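Local atomic coordinates of aminotransferase TlmJ (Streptoalloteichus hindustanus, PDB entry 5UID), a protein that probably acts as a pyridoxal 5'-phosphate-dependent aminotransferase of the DegT/DnrJ/EryC1 family in natural-product biosynthesis. Residues Leu197-Arg200 and Leu204-Arg207. Residues are numbered along the deposited sequence; the frame is centred on the assembly and turned at random.
Sequences LCFR and LAER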
ATOM      1  N   LEU A 197       9.013  -6.510  -7.274  1.00 28.29           N
ATOM      2  CA  LEU A 197      10.390  -6.744  -6.870  1.00 33.67           C
ATOM      3  C   LEU A 197      10.977  -7.883  -7.690  1.00 32.59           C
ATOM      4  O   LEU A 197      10.280  -8.847  -8.016  1.00 31.36           O
ATOM      5  CB  LEU A 197      10.477  -7.081  -5.381  1.00 29.12           C
ATOM      6  CG  LEU A 197      10.317  -5.922  -4.402  1.00 29.13           C
ATOM      7  CD1 LEU A 197      10.133  -6.453  -2.995  1.00 33.98           C
ATOM      8  CD2 LEU A 197      11.530  -5.010  -4.478  1.00 19.00           C
ATOM      9  N   CYS A 198      12.259  -7.765  -8.028  1.00 28.89           N
ATOM     10  CA  CYS A 198      12.993  -8.839  -8.682  1.00 33.01           C
ATOM     11  C   CYS A 198      14.321  -9.026  -7.966  1.00 33.55           C
ATOM     12  O   CYS A 198      15.091  -8.072  -7.820  1.00 27.90           O
ATOM     13  CB  CYS A 198      13.226  -8.545 -10.167  1.00 26.72           C
ATOM     14  SG  CYS A 198      14.086  -9.870 -11.051  1.00 39.50           S
ATOM     15  N   PHE A 199      14.582 -10.250  -7.523  1.00 35.09           N
ATOM     16  CA  PHE A 199      15.787 -10.574  -6.774  1.00 32.38           C
ATOM     17  C   PHE A 199      16.661 -11.521  -7.579  1.00 34.42           C
ATOM     18  O   PHE A 199      16.165 -12.482  -8.178  1.00 47.07           O
ATOM     19  CB  PHE A 199      15.445 -11.211  -5.425  1.00 36.49           C
ATOM     20  CG  PHE A 199      14.691 -10.303  -4.502  1.00 33.53           C
ATOM     21  CD1 PHE A 199      13.310 -10.246  -4.542  1.00 31.34           C
ATOM     22  CD2 PHE A 199      15.367  -9.504  -3.594  1.00 35.28           C
ATOM     23  CE1 PHE A 199      12.614  -9.409  -3.693  1.00 32.00           C
ATOM     24  CE2 PHE A 199      14.676  -8.665  -2.742  1.00 32.32           C
ATOM     25  CZ  PHE A 199      13.298  -8.616  -2.792  1.00 34.91           C
ATOM     26  N   ARG A 200      17.963 -11.244  -7.596  1.00 40.16           N
ATOM     27  CA  ARG A 200      18.900 -12.194  -8.182  1.00 39.90           C
ATOM     28  C   ARG A 200      18.963 -13.469  -7.351  1.00 39.90           C
ATOM     29  O   ARG A 200      19.099 -14.571  -7.895  1.00 41.65           O
ATOM     30  CB  ARG A 200      20.281 -11.554  -8.304  1.00 42.53           C
ATOM     31  CG  ARG A 200      21.082 -12.013  -9.510  1.00 56.54           C
ATOM     32  CD  ARG A 200      21.561 -10.811 -10.306  1.00 65.76           C
ATOM     33  NE  ARG A 200      23.014 -10.760 -10.429  1.00 77.99           N
ATOM     34  CZ  ARG A 200      23.658 -10.616 -11.582  1.00 85.69           C
ATOM     35  NH1 ARG A 200      22.975 -10.497 -12.712  1.00 86.84           N
ATOM     36  NH2 ARG A 200      24.985 -10.583 -11.606  1.00 91.31           N
ATOM     37  N   LEU A 204      16.363 -14.785  -1.209  1.00 39.06           N
ATOM     38  CA  LEU A 204      15.991 -13.451  -0.755  1.00 39.35           C
ATOM     39  C   LEU A 204      14.581 -13.090  -1.199  1.00 39.58           C
ATOM     40  O   LEU A 204      13.877 -12.359  -0.492  1.00 33.22           O
ATOM     41  CB  LEU A 204      16.999 -12.424  -1.267  1.00 39.29           C
ATOM     42  CG  LEU A 204      16.962 -11.065  -0.568  1.00 41.53           C
ATOM     43  CD1 LEU A 204      17.076 -11.248   0.938  1.00 38.99           C
ATOM     44  CD2 LEU A 204      18.073 -10.164  -1.091  1.00 39.41           C
ATOM     45  N   ALA A 205      14.149 -13.597  -2.358  1.00 29.29           N
ATOM     46  CA  ALA A 205      12.765 -13.409  -2.781  1.00 37.42           C
ATOM     47  C   ALA A 205      11.801 -14.131  -1.846  1.00 36.68           C
ATOM     48  O   ALA A 205      10.702 -13.632  -1.573  1.00 31.53           O
ATOM     49  CB  ALA A 205      12.581 -13.892  -4.219  1.00 32.65           C
ATOM     50  N   GLU A 206      12.192 -15.309  -1.349  1.00 37.58           N
ATOM     51  CA  GLU A 206      11.349 -16.021  -0.393  1.00 41.80           C
ATOM     52  C   GLU A 206      11.193 -15.225   0.897  1.00 40.55           C
ATOM     53  O   GLU A 206      10.109 -15.201   1.491  1.00 32.79           O
ATOM     54  CB  GLU A 206      11.931 -17.407  -0.101  1.00 43.14           C
ATOM     55  CG  GLU A 206      12.072 -18.295  -1.324  1.00 61.53           C
ATOM     56  CD  GLU A 206      12.681 -19.649  -0.997  1.00 78.41           C
ATOM     57  OE1 GLU A 206      12.418 -20.172   0.107  1.00 83.03           O
ATOM     58  OE2 GLU A 206      13.428 -20.186  -1.843  1.00 82.43           O
ATOM     59  N   ARG A 207      12.267 -14.569   1.346  1.00 37.71           N
ATOM     60  CA  ARG A 207      12.169 -13.707   2.519  1.00 38.18           C
ATOM     61  C   ARG A 207      11.248 -12.524   2.254  1.00 36.84           C
ATOM     62  O   ARG A 207      10.478 -12.117   3.133  1.00 37.94           O
ATOM     63  CB  ARG A 207      13.553 -13.206   2.932  1.00 27.90           C
ATOM     64  CG  ARG A 207      14.500 -14.273   3.447  1.00 53.72           C
ATOM     65  CD  ARG A 207      15.798 -13.631   3.909  1.00 49.96           C
ATOM     66  NE  ARG A 207      15.552 -12.575   4.888  1.00 48.86           N
ATOM     67  CZ  ARG A 207      16.398 -11.585   5.150  1.00 51.62           C
ATOM     68  NH1 ARG A 207      17.550 -11.502   4.498  1.00 52.40           N
ATOM     69  NH2 ARG A 207      16.089 -10.668   6.059  1.00 49.16           N
TER
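The carbonyl O of F199 accepts a hydrogen bond from side-chain NE2 of Q54, and F199 also pairs with Q54 through the backbone, which is consistent with a held strand end; the ring of F199 meets A205 and L204. No hydrogen bond joins 197-200 to 204-207; the contact rests on apolar carbons. Ring atom CD1 of F199 lies 3.7 Å from CB of A205 and equally 3.7 Å from its CA, while CD2, across the ring from CD1, meets CD2 of L204 at 3.7 Å, again from that face. A205 N and L204 C lie over it too, and L204 O stands 4.3 Å above the plane of the F199 ring, over its centre. The segments belong to strand 195-199 and helix 202-212, joined by a short turn; this strand is the antiparallel member of the seven-stranded sheet, as in the large domain of fold-type I PLP enzymes. CB of F199 already points at the helix, and with CG anti to the carbonyl carbon and beside the backbone N (chi1 -64°) the ring presents a face to L204 and A205. The L204 side chain crosses the ring at about a right angle. An alanine in place of F199 would remove the ring and is likely to leave L204 and A205 without their apolar partner on the strand. L71 of helix 61-72 touches both F199 and L204.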